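Local coordinates for hypothetical protein (Sus scrofa, PDB 3WOC) that is a heparin-binding, prostate-derived jacalin-like lectin of boar sperm, probably linked to capacitation, at residues A[71-84]-A[95-108]. Numbering follows the deposited sequence.
Sequences ISIYGRYRTFLQHV and SFGLETGKGFFAAP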
ATOM      1  N   ILE A  71       2.782  -7.531  -8.600  1.00 30.05           N
ATOM      2  CA  ILE A  71       4.110  -8.164  -8.600  1.00 29.99           C
ATOM      3  C   ILE A  71       5.283  -7.198  -8.383  1.00 30.08           C
ATOM      4  O   ILE A  71       6.387  -7.632  -8.044  1.00 30.08           O
ATOM      5  CB  ILE A  71       4.337  -9.103  -9.829  1.00 29.92           C
ATOM      6  CG1 ILE A  71       4.038  -8.390 -11.150  1.00 29.93           C
ATOM      7  CG2 ILE A  71       3.497 -10.367  -9.698  1.00 29.73           C
ATOM      8  CD1 ILE A  71       5.254  -7.771 -11.801  1.00 29.56           C
ATOM      9  N   SER A  72       5.055  -5.901  -8.591  1.00 30.18           N
ATOM     10  CA  SER A  72       6.066  -4.879  -8.269  1.00 30.33           C
ATOM     11  C   SER A  72       5.456  -3.510  -7.974  1.00 30.33           C
ATOM     12  O   SER A  72       4.336  -3.217  -8.384  1.00 30.41           O
ATOM     13  CB  SER A  72       7.142  -4.780  -9.363  1.00 30.29           C
ATOM     14  OG  SER A  72       6.629  -4.226 -10.561  1.00 30.77           O
ATOM     15  N   ILE A  73       6.201  -2.678  -7.249  1.00 30.54           N
ATOM     16  CA  ILE A  73       5.711  -1.363  -6.839  1.00 30.58           C
ATOM     17  C   ILE A  73       6.783  -0.281  -6.975  1.00 30.75           C
ATOM     18  O   ILE A  73       7.813  -0.316  -6.299  1.00 30.88           O
ATOM     19  CB  ILE A  73       5.135  -1.388  -5.391  1.00 30.58           C
ATOM     20  CG1 ILE A  73       3.947  -2.353  -5.313  1.00 30.37           C
ATOM     21  CG2 ILE A  73       4.711   0.022  -4.943  1.00 30.15           C
ATOM     22  CD1 ILE A  73       3.585  -2.806  -3.933  1.00 30.43           C
ATOM     23  N   TYR A  74       6.528   0.671  -7.864  1.00 30.88           N
ATOM     24  CA  TYR A  74       7.362   1.862  -7.987  1.00 30.98           C
ATOM     25  C   TYR A  74       6.699   3.008  -7.226  1.00 30.55           C
ATOM     26  O   TYR A  74       5.479   3.163  -7.267  1.00 30.54           O
ATOM     27  CB  TYR A  74       7.585   2.215  -9.464  1.00 31.45           C
ATOM     28  CG  TYR A  74       7.957   3.663  -9.743  1.00 32.54           C
ATOM     29  CD1 TYR A  74       7.052   4.521 -10.359  1.00 33.34           C
ATOM     30  CD2 TYR A  74       9.215   4.171  -9.402  1.00 33.03           C
ATOM     31  CE1 TYR A  74       7.373   5.847 -10.623  1.00 33.37           C
ATOM     32  CE2 TYR A  74       9.548   5.501  -9.668  1.00 32.81           C
ATOM     33  CZ  TYR A  74       8.617   6.328 -10.280  1.00 32.76           C
ATOM     34  OH  TYR A  74       8.914   7.642 -10.555  1.00 33.10           O
ATOM     35  N   GLY A  75       7.506   3.792  -6.519  1.00 29.98           N
ATOM     36  CA  GLY A  75       6.984   4.925  -5.769  1.00 29.56           C
ATOM     37  C   GLY A  75       7.923   6.104  -5.615  1.00 29.36           C
ATOM     38  O   GLY A  75       9.073   6.073  -6.062  1.00 29.42           O
ATOM     39  N   ARG A  76       7.410   7.153  -4.981  1.00 29.20           N
ATOM     40  CA  ARG A  76       8.176   8.353  -4.666  1.00 29.26           C
ATOM     41  C   ARG A  76       7.717   8.920  -3.322  1.00 28.83           C
ATOM     42  O   ARG A  76       6.557   8.768  -2.943  1.00 28.81           O
ATOM     43  CB  ARG A  76       8.033   9.408  -5.772  1.00 29.46           C
ATOM     44  CG  ARG A  76       8.699   9.028  -7.087  1.00 30.92           C
ATOM     45  CD  ARG A  76       8.937  10.229  -7.975  1.00 33.91           C
ATOM     46  NE  ARG A  76       9.652   9.866  -9.197  1.00 36.05           N
ATOM     47  CZ  ARG A  76      10.977   9.751  -9.297  1.00 37.65           C
ATOM     48  NH1 ARG A  76      11.756   9.968  -8.243  1.00 38.28           N
ATOM     49  NH2 ARG A  76      11.526   9.416 -10.458  1.00 37.94           N
ATOM     50  N   TYR A  77       8.634   9.570  -2.611  1.00 28.46           N
ATOM     51  CA  TYR A  77       8.353  10.122  -1.287  1.00 28.13           C
ATOM     52  C   TYR A  77       9.186  11.366  -1.001  1.00 27.89           C
ATOM     53  O   TYR A  77      10.241  11.582  -1.607  1.00 27.61           O
ATOM     54  CB  TYR A  77       8.612   9.072  -0.194  1.00 28.26           C
ATOM     55  CG  TYR A  77      10.024   8.523  -0.191  1.00 28.34           C
ATOM     56  CD1 TYR A  77      10.333   7.341  -0.862  1.00 28.56           C
ATOM     57  CD2 TYR A  77      11.056   9.195   0.470  1.00 28.37           C
ATOM     58  CE1 TYR A  77      11.636   6.834  -0.874  1.00 28.92           C
ATOM     59  CE2 TYR A  77      12.360   8.706   0.460  1.00 28.78           C
ATOM     60  CZ  TYR A  77      12.642   7.521  -0.210  1.00 29.06           C
ATOM     61  OH  TYR A  77      13.929   7.027  -0.214  1.00 29.15           O
ATOM     62  N   ARG A  78       8.697  12.182  -0.075  1.00 27.64           N
ATOM     63  CA  ARG A  78       9.500  13.237   0.530  1.00 27.50           C
ATOM     64  C   ARG A  78       9.492  12.966   2.035  1.00 27.02           C
ATOM     65  O   ARG A  78      10.038  11.952   2.470  1.00 27.12           O
ATOM     66  CB  ARG A  78       8.963  14.624   0.162  1.00 27.49           C
ATOM     67  CG  ARG A  78       8.894  14.876  -1.353  1.00 27.89           C
ATOM     68  CD  ARG A  78       8.599  16.325  -1.687  1.00 28.02           C
ATOM     69  NE  ARG A  78       9.758  17.173  -1.412  1.00 29.45           N
ATOM     70  CZ  ARG A  78       9.769  18.501  -1.496  1.00 29.29           C
ATOM     71  NH1 ARG A  78       8.676  19.170  -1.839  1.00 29.25           N
ATOM     72  NH2 ARG A  78      10.884  19.161  -1.221  1.00 29.63           N
ATOM     73  N   THR A  79       8.872  13.842   2.822  1.00 26.49           N
ATOM     74  CA  THR A  79       8.565  13.529   4.220  1.00 25.85           C
ATOM     75  C   THR A  79       7.481  12.452   4.255  1.00 25.50           C
ATOM     76  O   THR A  79       7.537  11.521   5.060  1.00 25.27           O
ATOM     77  CB  THR A  79       8.085  14.778   4.999  1.00 25.70           C
ATOM     78  OG1 THR A  79       9.135  15.748   5.045  1.00 25.73           O
ATOM     79  CG2 THR A  79       7.681  14.421   6.419  1.00 25.43           C
ATOM     80  N   PHE A  80       6.501  12.595   3.368  1.00 25.21           N
ATOM     81  CA  PHE A  80       5.377  11.670   3.272  1.00 24.93           C
ATOM     82  C   PHE A  80       5.456  10.882   1.975  1.00 24.85           C
ATOM     83  O   PHE A  80       6.067  11.332   1.002  1.00 24.98           O
ATOM     84  CB  PHE A  80       4.047  12.427   3.332  1.00 24.68           C
ATOM     85  CG  PHE A  80       3.871  13.261   4.569  1.00 24.70           C
ATOM     86  CD1 PHE A  80       3.373  12.700   5.739  1.00 24.30           C
ATOM     87  CD2 PHE A  80       4.196  14.616   4.562  1.00 24.51           C
ATOM     88  CE1 PHE A  80       3.215  13.467   6.887  1.00 23.94           C
ATOM     89  CE2 PHE A  80       4.042  15.390   5.704  1.00 24.20           C
ATOM     90  CZ  PHE A  80       3.548  14.814   6.870  1.00 24.14           C
ATOM     91  N   LEU A  81       4.842   9.702   1.970  1.00 24.83           N
ATOM     92  CA  LEU A  81       4.659   8.932   0.748  1.00 24.57           C
ATOM     93  C   LEU A  81       3.843   9.761  -0.238  1.00 24.88           C
ATOM     94  O   LEU A  81       2.714  10.161   0.063  1.00 24.65           O
ATOM     95  CB  LEU A  81       3.961   7.604   1.051  1.00 24.44           C
ATOM     96  CG  LEU A  81       3.644   6.669  -0.120  1.00 23.91           C
ATOM     97  CD1 LEU A  81       4.919   6.101  -0.741  1.00 23.29           C
ATOM     98  CD2 LEU A  81       2.723   5.556   0.340  1.00 24.21           C
ATOM     99  N   GLN A  82       4.436  10.026  -1.401  1.00 25.29           N
ATOM    100  CA  GLN A  82       3.832  10.885  -2.425  1.00 25.92           C
ATOM    101  C   GLN A  82       3.065  10.088  -3.468  1.00 26.30           C
ATOM    102  O   GLN A  82       1.899  10.363  -3.744  1.00 26.25           O
ATOM    103  CB  GLN A  82       4.907  11.717  -3.138  1.00 25.85           C
ATOM    104  CG  GLN A  82       5.526  12.840  -2.317  1.00 26.23           C
ATOM    105  CD  GLN A  82       4.600  14.024  -2.122  1.00 26.72           C
ATOM    106  OE1 GLN A  82       3.583  14.166  -2.806  1.00 27.42           O
ATOM    107  NE2 GLN A  82       4.953  14.888  -1.181  1.00 27.27           N
ATOM    108  N   HIS A  83       3.738   9.100  -4.044  1.00 27.00           N
ATOM    109  CA  HIS A  83       3.242   8.412  -5.224  1.00 27.60           C
ATOM    110  C   HIS A  83       3.491   6.911  -5.130  1.00 27.97           C
ATOM    111  O   HIS A  83       4.532   6.470  -4.642  1.00 27.72           O
ATOM    112  CB  HIS A  83       3.921   8.990  -6.472  1.00 27.68           C
ATOM    113  CG  HIS A  83       3.606   8.254  -7.738  1.00 28.20           C
ATOM    114  ND1 HIS A  83       2.460   8.486  -8.469  1.00 28.52           N
ATOM    115  CD2 HIS A  83       4.291   7.295  -8.406  1.00 28.30           C
ATOM    116  CE1 HIS A  83       2.452   7.700  -9.531  1.00 28.92           C
ATOM    117  NE2 HIS A  83       3.552   6.969  -9.517  1.00 28.88           N
ATOM    118  N   VAL A  84       2.512   6.140  -5.593  1.00 28.63           N
ATOM    119  CA  VAL A  84       2.658   4.701  -5.771  1.00 29.16           C
ATOM    120  C   VAL A  84       2.042   4.287  -7.108  1.00 29.59           C
ATOM    121  O   VAL A  84       0.918   4.672  -7.426  1.00 29.63           O
ATOM    122  CB  VAL A  84       2.061   3.919  -4.564  1.00 29.10           C
ATOM    123  CG1 VAL A  84       1.258   2.711  -5.000  1.00 29.44           C
ATOM    124  CG2 VAL A  84       3.163   3.506  -3.600  1.00 29.02           C
ATOM    125  N   SER A  95      -1.586   4.200 -11.118  1.00 37.04           N
ATOM    126  CA  SER A  95      -0.853   5.275 -10.454  1.00 37.15           C
ATOM    127  C   SER A  95      -1.713   6.049  -9.461  1.00 37.20           C
ATOM    128  O   SER A  95      -2.842   6.443  -9.772  1.00 37.38           O
ATOM    129  CB  SER A  95      -0.251   6.233 -11.482  1.00 37.13           C
ATOM    130  OG  SER A  95       0.827   5.626 -12.169  1.00 37.25           O
ATOM    131  N   PHE A  96      -1.162   6.256  -8.267  1.00 37.13           N
ATOM    132  CA  PHE A  96      -1.825   7.002  -7.200  1.00 37.19           C
ATOM    133  C   PHE A  96      -0.868   8.063  -6.671  1.00 37.12           C
ATOM    134  O   PHE A  96       0.314   7.793  -6.495  1.00 37.14           O
ATOM    135  CB  PHE A  96      -2.235   6.070  -6.051  1.00 37.24           C
ATOM    136  CG  PHE A  96      -3.027   4.864  -6.484  1.00 37.36           C
ATOM    137  CD1 PHE A  96      -4.414   4.887  -6.467  1.00 37.86           C
ATOM    138  CD2 PHE A  96      -2.384   3.700  -6.895  1.00 37.55           C
ATOM    139  CE1 PHE A  96      -5.156   3.770  -6.864  1.00 38.21           C
ATOM    140  CE2 PHE A  96      -3.115   2.584  -7.296  1.00 37.48           C
ATOM    141  CZ  PHE A  96      -4.501   2.617  -7.279  1.00 37.55           C
ATOM    142  N   GLY A  97      -1.382   9.265  -6.426  1.00 37.22           N
ATOM    143  CA  GLY A  97      -0.589  10.346  -5.840  1.00 37.32           C
ATOM    144  C   GLY A  97       0.283  11.129  -6.807  1.00 37.49           C
ATOM    145  O   GLY A  97       0.346  10.825  -7.999  1.00 37.59           O
ATOM    146  N   LEU A  98       0.969  12.139  -6.275  1.00 37.59           N
ATOM    147  CA  LEU A  98       1.791  13.046  -7.073  1.00 37.65           C
ATOM    148  C   LEU A  98       3.242  12.570  -7.151  1.00 37.73           C
ATOM    149  O   LEU A  98       3.852  12.248  -6.132  1.00 37.89           O
ATOM    150  CB  LEU A  98       1.715  14.464  -6.488  1.00 37.58           C
ATOM    151  CG  LEU A  98       2.486  15.624  -7.129  1.00 37.67           C
ATOM    152  CD1 LEU A  98       1.896  16.020  -8.477  1.00 37.93           C
ATOM    153  CD2 LEU A  98       2.505  16.815  -6.184  1.00 37.68           C
ATOM    154  N   GLU A  99       3.791  12.536  -8.363  1.00 37.70           N
ATOM    155  CA  GLU A  99       5.169  12.095  -8.582  1.00 37.70           C
ATOM    156  C   GLU A  99       6.199  13.133  -8.153  1.00 37.56           C
ATOM    157  O   GLU A  99       6.615  13.971  -8.960  1.00 37.78           O
ATOM    158  CB  GLU A  99       5.394  11.761 -10.053  1.00 37.82           C
ATOM    159  CG  GLU A  99       4.931  10.392 -10.480  1.00 38.35           C
ATOM    160  CD  GLU A  99       5.493  10.012 -11.831  1.00 39.09           C
ATOM    161  OE1 GLU A  99       6.730   9.866 -11.937  1.00 39.62           O
ATOM    162  OE2 GLU A  99       4.701   9.863 -12.785  1.00 39.53           O
ATOM    163  N   THR A 100       6.615  13.073  -6.889  1.00 37.19           N
ATOM    164  CA  THR A 100       7.646  13.978  -6.374  1.00 36.75           C
ATOM    165  C   THR A 100       8.537  13.284  -5.350  1.00 36.26           C
ATOM    166  O   THR A 100       8.062  12.494  -4.535  1.00 36.32           O
ATOM    167  CB  THR A 100       7.038  15.241  -5.717  1.00 36.79           C
ATOM    168  OG1 THR A 100       5.814  15.589  -6.372  1.00 36.93           O
ATOM    169  CG2 THR A 100       8.011  16.415  -5.801  1.00 37.03           C
ATOM    170  N   GLY A 101       9.831  13.584  -5.406  1.00 35.73           N
ATOM    171  CA  GLY A 101      10.772  13.130  -4.391  1.00 35.16           C
ATOM    172  C   GLY A 101      11.680  11.995  -4.811  1.00 34.69           C
ATOM    173  O   GLY A 101      11.830  11.711  -5.998  1.00 34.60           O
ATOM    174  N   LYS A 102      12.291  11.354  -3.818  1.00 34.24           N
ATOM    175  CA  LYS A 102      13.175  10.219  -4.048  1.00 33.95           C
ATOM    176  C   LYS A 102      12.361   9.051  -4.581  1.00 33.37           C
ATOM    177  O   LYS A 102      11.247   8.799  -4.118  1.00 33.22           O
ATOM    178  CB  LYS A 102      13.904   9.807  -2.758  1.00 34.11           C
ATOM    179  CG  LYS A 102      14.387  10.960  -1.866  1.00 35.04           C
ATOM    180  CD  LYS A 102      15.444  11.821  -2.547  1.00 36.80           C
ATOM    181  CE  LYS A 102      15.861  12.994  -1.670  1.00 37.79           C
ATOM    182  NZ  LYS A 102      16.830  12.594  -0.606  1.00 38.52           N
ATOM    183  N   GLY A 103      12.917   8.354  -5.565  1.00 32.82           N
ATOM    184  CA  GLY A 103      12.258   7.196  -6.156  1.00 32.05           C
ATOM    185  C   GLY A 103      12.668   5.906  -5.475  1.00 31.60           C
ATOM    186  O   GLY A 103      13.765   5.808  -4.918  1.00 31.34           O
ATOM    187  N   PHE A 104      11.769   4.925  -5.509  1.00 31.15           N
ATOM    188  CA  PHE A 104      12.057   3.579  -5.021  1.00 30.85           C
ATOM    189  C   PHE A 104      11.338   2.510  -5.848  1.00 30.72           C
ATOM    190  O   PHE A 104      10.342   2.797  -6.514  1.00 30.52           O
ATOM    191  CB  PHE A 104      11.750   3.444  -3.516  1.00 30.69           C
ATOM    192  CG  PHE A 104      10.277   3.387  -3.174  1.00 30.43           C
ATOM    193  CD1 PHE A 104       9.599   4.533  -2.775  1.00 30.35           C
ATOM    194  CD2 PHE A 104       9.579   2.182  -3.218  1.00 30.15           C
ATOM    195  CE1 PHE A 104       8.247   4.486  -2.441  1.00 30.28           C
ATOM    196  CE2 PHE A 104       8.223   2.124  -2.889  1.00 30.09           C
ATOM    197  CZ  PHE A 104       7.557   3.277  -2.500  1.00 30.16           C
ATOM    198  N   PHE A 105      11.855   1.284  -5.801  1.00 30.73           N
ATOM    199  CA  PHE A 105      11.245   0.150  -6.491  1.00 30.67           C
ATOM    200  C   PHE A 105      11.138  -1.058  -5.566  1.00 30.64           C
ATOM    201  O   PHE A 105      12.131  -1.511  -4.998  1.00 30.58           O
ATOM    202  CB  PHE A 105      12.036  -0.203  -7.754  1.00 30.80           C
ATOM    203  CG  PHE A 105      11.446  -1.339  -8.548  1.00 30.84           C
ATOM    204  CD1 PHE A 105      10.271  -1.165  -9.274  1.00 30.84           C
ATOM    205  CD2 PHE A 105      12.076  -2.581  -8.581  1.00 31.06           C
ATOM    206  CE1 PHE A 105       9.726  -2.214 -10.012  1.00 31.16           C
ATOM    207  CE2 PHE A 105      11.542  -3.637  -9.319  1.00 31.05           C
ATOM    208  CZ  PHE A 105      10.366  -3.452 -10.035  1.00 30.92           C
ATOM    209  N   ALA A 106       9.918  -1.567  -5.416  1.00 30.68           N
ATOM    210  CA  ALA A 106       9.647  -2.701  -4.545  1.00 30.70           C
ATOM    211  C   ALA A 106       9.273  -3.931  -5.360  1.00 30.72           C
ATOM    212  O   ALA A 106       8.394  -3.872  -6.218  1.00 30.76           O
ATOM    213  CB  ALA A 106       8.543  -2.357  -3.562  1.00 30.80           C
ATOM    214  N   ALA A 107       9.954  -5.038  -5.085  1.00 30.64           N
ATOM    215  CA  ALA A 107       9.718  -6.299  -5.769  1.00 30.73           C
ATOM    216  C   ALA A 107      10.084  -7.446  -4.835  1.00 30.95           C
ATOM    217  O   ALA A 107      10.959  -7.282  -3.976  1.00 30.93           O
ATOM    218  CB  ALA A 107      10.542  -6.369  -7.054  1.00 30.73           C
ATOM    219  N   PRO A 108       9.412  -8.608  -4.983  1.00 31.08           N
ATOM    220  CA  PRO A 108       9.730  -9.769  -4.151  1.00 31.28           C
ATOM    221  C   PRO A 108      11.142 -10.292  -4.409  1.00 31.61           C
ATOM    222  O   PRO A 108      11.741  -9.979  -5.442  1.00 31.75           O
ATOM    223  CB  PRO A 108       8.694 -10.807  -4.591  1.00 31.27           C
ATOM    224  CG  PRO A 108       8.284 -10.391  -5.950  1.00 31.08           C
ATOM    225  CD  PRO A 108       8.315  -8.901  -5.921  1.00 31.06           C
TER
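Glu99 lies over the ring of His83, with its CG 3.6 Å from the ring centroid and almost on the ring normal. The histidine ring turns ND1 toward Gly97 O and makes a nearly straight hydrogen bond of 3.2 Å to it. That oxygen lies in the imidazole plane, but ND1 sits well above the carbonyl plane of Gly97. Beyond CG the Glu99 chain is extended and takes OE1 to Tyr74 OH, which gives it a weak hydrogen bond of 3.4 Å. On the same face of the sheet as Tyr74, the Arg76 side chain reaches the connection between strands 93-97 and 102-106, and its NH1 hydrogen-bonds Gly101 O at 2.8 Å. Its guanidinium is nearly coplanar with the Glu99 carboxylate, but Arg76 NE and Glu99 OE1 are 4.0 Å apart, beyond a salt bridge.

The other side of the sheet carries Phe104. Its CG stands between backbone N and carbonyl carbon (chi1 74°), which brings the ring back over Gly75, with Gly75 CA 3.9 Å from the ring centroid, a CH-pi contact. Tyr77 meets this ring rim to rim and takes Lys102 CB over one face. Paired backbone bonds join Ile73 to Ala106 and Val84 to Phe96. Strand 102-106 thus flanks strand 70-77, and 93-97 flanks 81-88. This is a four-stranded antiparallel Greek-key sheet of the jacalin-type beta-prism fold.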